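Local coordinates for protein aldehyde dehydrogenase (Listeria monocytogenes, PDB 3K9D) that probably oxidises or reduces aldehyde groups with NAD or NADP as the partner cofactor, at residues P108-T122 with N137-I151. Numbering follows the deposited sequence.
Sequences PLGVVAGLIPSTNPT and NSIVFSPHPNALKAI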
ATOM      1  N   PRO A 108     -14.235   2.994   3.093  1.00 17.39           N
ATOM      2  CA  PRO A 108     -13.427   2.773   4.298  1.00 15.98           C
ATOM      3  C   PRO A 108     -12.767   1.399   4.255  1.00 22.54           C
ATOM      4  O   PRO A 108     -13.358   0.454   3.725  1.00 20.42           O
ATOM      5  CB  PRO A 108     -14.461   2.801   5.427  1.00 14.23           C
ATOM      6  CG  PRO A 108     -15.603   3.558   4.885  1.00 20.28           C
ATOM      7  CD  PRO A 108     -15.658   3.190   3.427  1.00 17.80           C
ATOM      8  N   LEU A 109     -11.545   1.304   4.779  1.00 23.27           N
ATOM      9  CA  LEU A 109     -10.810   0.042   4.808  1.00 18.74           C
ATOM     10  C   LEU A 109     -11.547  -1.006   5.654  1.00 19.59           C
ATOM     11  O   LEU A 109     -11.643  -2.165   5.255  1.00 19.06           O
ATOM     12  CB  LEU A 109      -9.345   0.246   5.272  1.00 15.36           C
ATOM     13  CG  LEU A 109      -8.199   0.381   4.252  1.00 28.27           C
ATOM     14  CD1 LEU A 109      -8.623   1.077   2.947  1.00 27.19           C
ATOM     15  CD2 LEU A 109      -6.892   0.999   4.821  1.00  9.02           C
ATOM     16  N   GLY A 110     -12.116  -0.590   6.782  1.00 11.50           N
ATOM     17  CA  GLY A 110     -12.705  -1.528   7.722  1.00 12.80           C
ATOM     18  C   GLY A 110     -12.172  -1.402   9.133  1.00 17.97           C
ATOM     19  O   GLY A 110     -12.210  -0.321   9.719  1.00 14.17           O
ATOM     20  N   VAL A 111     -11.709  -2.506   9.712  1.00 20.61           N
ATOM     21  CA  VAL A 111     -11.170  -2.457  11.083  1.00 17.87           C
ATOM     22  C   VAL A 111      -9.645  -2.318  11.021  1.00 23.06           C
ATOM     23  O   VAL A 111      -8.954  -3.210  10.515  1.00 22.16           O
ATOM     24  CB  VAL A 111     -11.525  -3.718  11.907  1.00 23.35           C
ATOM     25  CG1 VAL A 111     -10.950  -3.624  13.322  1.00 15.69           C
ATOM     26  CG2 VAL A 111     -13.015  -3.935  11.949  1.00 14.06           C
ATOM     27  N   VAL A 112      -9.147  -1.188  11.518  1.00 21.73           N
ATOM     28  CA  VAL A 112      -7.724  -0.864  11.546  1.00 20.24           C
ATOM     29  C   VAL A 112      -7.078  -1.492  12.790  1.00 18.08           C
ATOM     30  O   VAL A 112      -7.668  -1.489  13.877  1.00 17.83           O
ATOM     31  CB  VAL A 112      -7.506   0.691  11.544  1.00 20.82           C
ATOM     32  CG1 VAL A 112      -6.035   1.064  11.505  1.00 18.18           C
ATOM     33  CG2 VAL A 112      -8.206   1.336  10.348  1.00 18.82           C
ATOM     34  N   ALA A 113      -5.887  -2.055  12.616  1.00 16.44           N
ATOM     35  CA  ALA A 113      -5.072  -2.495  13.740  1.00 18.84           C
ATOM     36  C   ALA A 113      -3.970  -1.470  13.963  1.00 21.76           C
ATOM     37  O   ALA A 113      -3.089  -1.287  13.115  1.00 16.00           O
ATOM     38  CB  ALA A 113      -4.486  -3.853  13.481  1.00 16.37           C
ATOM     39  N   GLY A 114      -4.053  -0.773  15.092  1.00 22.13           N
ATOM     40  CA  GLY A 114      -3.049   0.219  15.460  1.00 19.29           C
ATOM     41  C   GLY A 114      -2.067  -0.329  16.480  1.00 18.32           C
ATOM     42  O   GLY A 114      -2.438  -0.637  17.611  1.00 19.81           O
ATOM     43  N   LEU A 115      -0.810  -0.446  16.078  1.00 17.78           N
ATOM     44  CA  LEU A 115       0.257  -0.820  17.000  1.00 18.09           C
ATOM     45  C   LEU A 115       0.805   0.458  17.619  1.00 12.82           C
ATOM     46  O   LEU A 115       1.243   1.352  16.890  1.00 21.62           O
ATOM     47  CB  LEU A 115       1.377  -1.593  16.278  1.00 22.60           C
ATOM     48  CG  LEU A 115       0.975  -2.806  15.406  1.00 34.10           C
ATOM     49  CD1 LEU A 115       2.181  -3.612  14.956  1.00 24.79           C
ATOM     50  CD2 LEU A 115       0.014  -3.706  16.117  1.00 13.12           C
ATOM     51  N   ILE A 116       0.781   0.527  18.951  1.00 23.02           N
ATOM     52  CA  ILE A 116       1.211   1.730  19.709  1.00 19.54           C
ATOM     53  C   ILE A 116       2.523   1.510  20.478  1.00 20.27           C
ATOM     54  O   ILE A 116       2.571   0.673  21.377  1.00 17.43           O
ATOM     55  CB  ILE A 116       0.128   2.156  20.742  1.00 19.26           C
ATOM     56  CG1 ILE A 116      -1.234   2.328  20.070  1.00 15.83           C
ATOM     57  CG2 ILE A 116       0.551   3.425  21.490  1.00 15.17           C
ATOM     58  CD1 ILE A 116      -1.232   3.342  18.951  1.00 11.97           C
ATOM     59  N   PRO A 117       3.574   2.291  20.159  1.00 20.87           N
ATOM     60  CA  PRO A 117       4.846   2.144  20.864  1.00 15.55           C
ATOM     61  C   PRO A 117       4.814   2.855  22.233  1.00 18.74           C
ATOM     62  O   PRO A 117       4.015   3.778  22.436  1.00 21.46           O
ATOM     63  CB  PRO A 117       5.836   2.832  19.923  1.00 23.92           C
ATOM     64  CG  PRO A 117       5.026   3.952  19.306  1.00 28.02           C
ATOM     65  CD  PRO A 117       3.622   3.378  19.155  1.00 22.13           C
ATOM     66  N   SER A 118       5.675   2.436  23.156  1.00 16.67           N
ATOM     67  CA  SER A 118       5.757   3.070  24.487  1.00 17.58           C
ATOM     68  C   SER A 118       6.434   4.446  24.454  1.00 24.43           C
ATOM     69  O   SER A 118       6.364   5.191  25.431  1.00 26.08           O
ATOM     70  CB  SER A 118       6.479   2.166  25.493  1.00 13.77           C
ATOM     71  OG  SER A 118       7.816   1.886  25.073  1.00 28.06           O
ATOM     72  N   THR A 119       7.078   4.772  23.333  1.00 22.57           N
ATOM     73  CA  THR A 119       7.819   6.027  23.181  1.00 21.77           C
ATOM     74  C   THR A 119       6.886   7.224  22.960  1.00 25.08           C
ATOM     75  O   THR A 119       7.058   8.271  23.588  1.00 19.85           O
ATOM     76  CB  THR A 119       8.882   5.926  22.054  1.00 24.82           C
ATOM     77  OG1 THR A 119       8.251   5.538  20.826  1.00 25.15           O
ATOM     78  CG2 THR A 119       9.959   4.893  22.419  1.00 21.86           C
ATOM     79  N   ASN A 120       5.882   7.056  22.094  1.00 23.05           N
ATOM     80  CA  ASN A 120       4.891   8.112  21.829  1.00 15.66           C
ATOM     81  C   ASN A 120       3.435   7.663  22.085  1.00 24.04           C
ATOM     82  O   ASN A 120       2.583   7.853  21.218  1.00 23.12           O
ATOM     83  CB  ASN A 120       5.029   8.644  20.378  1.00 11.97           C
ATOM     84  CG  ASN A 120       6.454   9.101  20.021  1.00 19.86           C
ATOM     85  OD1 ASN A 120       7.119   9.777  20.797  1.00 26.62           O
ATOM     86  ND2 ASN A 120       6.897   8.771  18.804  1.00 20.53           N
ATOM     87  N   PRO A 121       3.122   7.136  23.294  1.00 20.12           N
ATOM     88  CA  PRO A 121       1.927   6.273  23.428  1.00 20.30           C
ATOM     89  C   PRO A 121       0.548   6.923  23.367  1.00 20.95           C
ATOM     90  O   PRO A 121      -0.319   6.421  22.659  1.00 19.53           O
ATOM     91  CB  PRO A 121       2.122   5.595  24.784  1.00 22.40           C
ATOM     92  CG  PRO A 121       3.013   6.521  25.563  1.00 17.70           C
ATOM     93  CD  PRO A 121       3.805   7.338  24.589  1.00 30.32           C
ATOM     94  N   THR A 122       0.348   8.025  24.084  1.00 19.15           N
ATOM     95  CA  THR A 122      -0.953   8.683  24.144  1.00 20.57           C
ATOM     96  C   THR A 122      -1.201   9.520  22.897  1.00 22.05           C
ATOM     97  O   THR A 122      -2.308   9.519  22.360  1.00 20.37           O
ATOM     98  CB  THR A 122      -1.108   9.553  25.424  1.00 22.96           C
ATOM     99  OG1 THR A 122      -0.089  10.565  25.445  1.00 18.20           O
ATOM    100  CG2 THR A 122      -0.990   8.678  26.663  1.00 21.80           C
ATOM    101  N   ASN A 137     -13.531   4.241   9.469  1.00 15.36           N
ATOM    102  CA  ASN A 137     -13.018   2.951   9.949  1.00  9.37           C
ATOM    103  C   ASN A 137     -13.185   2.812  11.450  1.00 15.24           C
ATOM    104  O   ASN A 137     -13.229   3.809  12.155  1.00 20.55           O
ATOM    105  CB  ASN A 137     -11.508   2.867   9.695  1.00 10.22           C
ATOM    106  CG  ASN A 137     -11.133   3.030   8.242  1.00 21.73           C
ATOM    107  OD1 ASN A 137     -11.373   2.144   7.414  1.00 21.30           O
ATOM    108  ND2 ASN A 137     -10.502   4.151   7.928  1.00 16.42           N
ATOM    109  N   SER A 138     -13.200   1.580  11.943  1.00 19.66           N
ATOM    110  CA  SER A 138     -13.034   1.336  13.369  1.00 22.28           C
ATOM    111  C   SER A 138     -11.554   1.102  13.618  1.00 20.65           C
ATOM    112  O   SER A 138     -10.789   0.951  12.660  1.00 14.97           O
ATOM    113  CB  SER A 138     -13.837   0.115  13.815  1.00 15.78           C
ATOM    114  OG  SER A 138     -15.227   0.413  13.876  1.00 42.80           O
ATOM    115  N   ILE A 139     -11.142   1.070  14.883  1.00 17.07           N
ATOM    116  CA  ILE A 139      -9.722   0.818  15.211  1.00 12.39           C
ATOM    117  C   ILE A 139      -9.570   0.029  16.531  1.00 19.47           C
ATOM    118  O   ILE A 139     -10.252   0.319  17.510  1.00 13.95           O
ATOM    119  CB  ILE A 139      -8.859   2.143  15.148  1.00 17.25           C
ATOM    120  CG1 ILE A 139      -7.349   1.846  15.262  1.00 11.41           C
ATOM    121  CG2 ILE A 139      -9.367   3.232  16.169  1.00 15.02           C
ATOM    122  CD1 ILE A 139      -6.453   2.951  14.751  1.00  7.50           C
ATOM    123  N   VAL A 140      -8.722  -1.003  16.526  1.00 12.08           N
ATOM    124  CA  VAL A 140      -8.426  -1.784  17.738  1.00 13.10           C
ATOM    125  C   VAL A 140      -6.928  -1.697  18.013  1.00 16.37           C
ATOM    126  O   VAL A 140      -6.119  -2.064  17.162  1.00 15.79           O
ATOM    127  CB  VAL A 140      -8.835  -3.291  17.617  1.00 12.07           C
ATOM    128  CG1 VAL A 140      -8.681  -3.991  18.959  1.00 17.11           C
ATOM    129  CG2 VAL A 140     -10.282  -3.453  17.144  1.00 16.24           C
ATOM    130  N   PHE A 141      -6.570  -1.205  19.197  1.00 19.21           N
ATOM    131  CA  PHE A 141      -5.176  -0.965  19.549  1.00 13.20           C
ATOM    132  C   PHE A 141      -4.471  -2.115  20.233  1.00 14.16           C
ATOM    133  O   PHE A 141      -5.038  -2.810  21.077  1.00 12.19           O
ATOM    134  CB  PHE A 141      -5.019   0.311  20.400  1.00 14.32           C
ATOM    135  CG  PHE A 141      -5.363   1.578  19.656  1.00 15.39           C
ATOM    136  CD1 PHE A 141      -4.511   2.078  18.678  1.00 24.67           C
ATOM    137  CD2 PHE A 141      -6.543   2.247  19.910  1.00 17.16           C
ATOM    138  CE1 PHE A 141      -4.819   3.246  17.972  1.00  8.93           C
ATOM    139  CE2 PHE A 141      -6.869   3.406  19.210  1.00 13.99           C
ATOM    140  CZ  PHE A 141      -5.997   3.905  18.238  1.00 11.84           C
ATOM    141  N   SER A 142      -3.205  -2.270  19.849  1.00 11.25           N
ATOM    142  CA  SER A 142      -2.245  -3.103  20.541  1.00 18.30           C
ATOM    143  C   SER A 142      -1.289  -2.199  21.331  1.00 16.14           C
ATOM    144  O   SER A 142      -0.440  -1.521  20.743  1.00 16.42           O
ATOM    145  CB  SER A 142      -1.449  -3.946  19.540  1.00 11.33           C
ATOM    146  OG  SER A 142      -0.553  -4.785  20.222  1.00 14.17           O
ATOM    147  N   PRO A 143      -1.441  -2.177  22.665  1.00 19.68           N
ATOM    148  CA  PRO A 143      -0.590  -1.359  23.533  1.00 19.15           C
ATOM    149  C   PRO A 143       0.754  -1.999  23.837  1.00 16.96           C
ATOM    150  O   PRO A 143       0.839  -3.207  24.059  1.00 18.67           O
ATOM    151  CB  PRO A 143      -1.429  -1.222  24.819  1.00 16.05           C
ATOM    152  CG  PRO A 143      -2.266  -2.464  24.849  1.00 18.74           C
ATOM    153  CD  PRO A 143      -2.476  -2.907  23.426  1.00 12.78           C
ATOM    154  N   HIS A 144       1.807  -1.191  23.829  1.00 23.56           N
ATOM    155  CA  HIS A 144       3.085  -1.635  24.345  1.00 22.27           C
ATOM    156  C   HIS A 144       2.847  -1.848  25.836  1.00 21.31           C
ATOM    157  O   HIS A 144       2.206  -1.010  26.469  1.00 24.09           O
ATOM    158  CB  HIS A 144       4.170  -0.587  24.078  1.00 18.79           C
ATOM    159  CG  HIS A 144       5.560  -1.073  24.350  1.00 23.12           C
ATOM    160  ND1 HIS A 144       6.005  -1.389  25.616  1.00 24.73           N
ATOM    161  CD2 HIS A 144       6.607  -1.290  23.518  1.00 25.51           C
ATOM    162  CE1 HIS A 144       7.260  -1.799  25.552  1.00 21.79           C
ATOM    163  NE2 HIS A 144       7.651  -1.739  24.292  1.00 20.09           N
ATOM    164  N   PRO A 145       3.298  -3.000  26.389  1.00 20.95           N
ATOM    165  CA  PRO A 145       2.990  -3.357  27.779  1.00 10.81           C
ATOM    166  C   PRO A 145       3.530  -2.368  28.819  1.00 19.96           C
ATOM    167  O   PRO A 145       2.948  -2.243  29.898  1.00 21.58           O
ATOM    168  CB  PRO A 145       3.643  -4.739  27.950  1.00 27.39           C
ATOM    169  CG  PRO A 145       4.650  -4.840  26.870  1.00 20.58           C
ATOM    170  CD  PRO A 145       4.094  -4.051  25.724  1.00 18.47           C
ATOM    171  N   ASN A 146       4.590  -1.639  28.463  1.00 22.70           N
ATOM    172  CA  ASN A 146       5.154  -0.596  29.324  1.00 29.11           C
ATOM    173  C   ASN A 146       4.372   0.715  29.345  1.00 21.12           C
ATOM    174  O   ASN A 146       4.703   1.627  30.105  1.00 21.31           O
ATOM    175  CB  ASN A 146       6.622  -0.354  28.972  1.00 16.59           C
ATOM    176  CG  ASN A 146       7.489  -1.548  29.297  1.00 25.76           C
ATOM    177  OD1 ASN A 146       7.103  -2.409  30.093  1.00 34.34           O
ATOM    178  ND2 ASN A 146       8.662  -1.610  28.691  1.00 18.36           N
ATOM    179  N   ALA A 147       3.332   0.800  28.522  1.00 19.39           N
ATOM    180  CA  ALA A 147       2.482   1.984  28.471  1.00 16.41           C
ATOM    181  C   ALA A 147       0.998   1.624  28.534  1.00 13.86           C
ATOM    182  O   ALA A 147       0.157   2.426  28.133  1.00 16.72           O
ATOM    183  CB  ALA A 147       2.784   2.799  27.217  1.00 16.84           C
ATOM    184  N   LEU A 148       0.688   0.434  29.050  1.00 17.09           N
ATOM    185  CA  LEU A 148      -0.674  -0.121  29.016  1.00 16.39           C
ATOM    186  C   LEU A 148      -1.724   0.820  29.613  1.00 19.95           C
ATOM    187  O   LEU A 148      -2.699   1.161  28.942  1.00 20.41           O
ATOM    188  CB  LEU A 148      -0.725  -1.493  29.703  1.00 22.07           C
ATOM    189  CG  LEU A 148      -2.076  -2.224  29.828  1.00 20.19           C
ATOM    190  CD1 LEU A 148      -2.628  -2.572  28.460  1.00 18.57           C
ATOM    191  CD2 LEU A 148      -1.929  -3.491  30.657  1.00 19.11           C
ATOM    192  N   LYS A 149      -1.486   1.259  30.848  1.00 16.77           N
ATOM    193  CA  LYS A 149      -2.425   2.081  31.603  1.00 17.90           C
ATOM    194  C   LYS A 149      -2.745   3.430  30.942  1.00 12.71           C
ATOM    195  O   LYS A 149      -3.909   3.830  30.871  1.00 14.98           O
ATOM    196  CB  LYS A 149      -1.901   2.281  33.028  1.00 18.01           C
ATOM    197  CG  LYS A 149      -2.169   1.094  33.962  1.00 20.58           C
ATOM    198  CD  LYS A 149      -1.195   1.111  35.138  1.00 28.09           C
ATOM    199  CE  LYS A 149      -1.840   0.624  36.421  1.00 35.02           C
ATOM    200  NZ  LYS A 149      -0.864   0.687  37.546  1.00 36.40           N
ATOM    201  N   ALA A 150      -1.710   4.098  30.454  1.00 14.06           N
ATOM    202  CA  ALA A 150      -1.830   5.388  29.774  1.00 15.59           C
ATOM    203  C   ALA A 150      -2.578   5.268  28.446  1.00 17.63           C
ATOM    204  O   ALA A 150      -3.394   6.131  28.097  1.00 15.72           O
ATOM    205  CB  ALA A 150      -0.436   5.994  29.558  1.00 16.94           C
ATOM    206  N   ILE A 151      -2.308   4.184  27.718  1.00 21.71           N
ATOM    207  CA  ILE A 151      -2.967   3.921  26.437  1.00 16.91           C
ATOM    208  C   ILE A 151      -4.441   3.619  26.658  1.00 11.77           C
ATOM    209  O   ILE A 151      -5.278   4.240  26.030  1.00 13.14           O
ATOM    210  CB  ILE A 151      -2.276   2.803  25.628  1.00 13.52           C
ATOM    211  CG1 ILE A 151      -0.866   3.247  25.208  1.00 17.81           C
ATOM    212  CG2 ILE A 151      -3.036   2.512  24.353  1.00 13.08           C
ATOM    213  CD1 ILE A 151       0.023   2.109  24.822  1.00 13.54           C
TER
HETATM  214  O   HOH W   1       9.423   0.465  26.894  1.00 16.54           O
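Gly110 N donates to Asn137 OD1 (2.9 Å), lying in the carbonyl plane of the amide. The same side chain has its ND2 held by the carbonyls of Ser132 and Leu439, which with the Gly110 bond fixes the amide's rotation. From Gly110 O to Ile116 N the two backbones exchange an alternating ladder of bonds. Val112 shows its phase: its N reaches Ser138 O, and its O accepts Val140 N at 2.9 Å and 168°. Val112 CG1, anti to its own N (chi1 -177°), lies against Ile139 CD1, while CG2 meets Asn137 CB. Gly114 has no side chain; its O receives Ser142 N and sits at the edge of the Phe141 ring, near its plane.

Strands 111-116 and 138-143 run parallel, their axes 4.4 Å apart with 28° between their directions, and helix 121-134 joins them, which makes the unit a beta-alpha-beta crossover, part of the Rossmann-like cofactor-binding domain expected in aldehyde dehydrogenases. That helix packs on the sheet face carrying Ile116, Ile139 and Phe141.

Ile116 splits its branches: CD1 touches Phe141 CD1 (3.5 Å), and CG2 meets Ile151 CD1 (3.6 Å). Ser118 CB stands over one face of the His144 imidazole, 3.7 Å from its centroid, a CH-pi contact; in the ring plane, ND1 accepts Asn146 N. A water bridges Ser118 OG and Asn146 ND2. Pro121 CB packs against both Ala147 CB and Ile151 CG1, each 3.8 Å away.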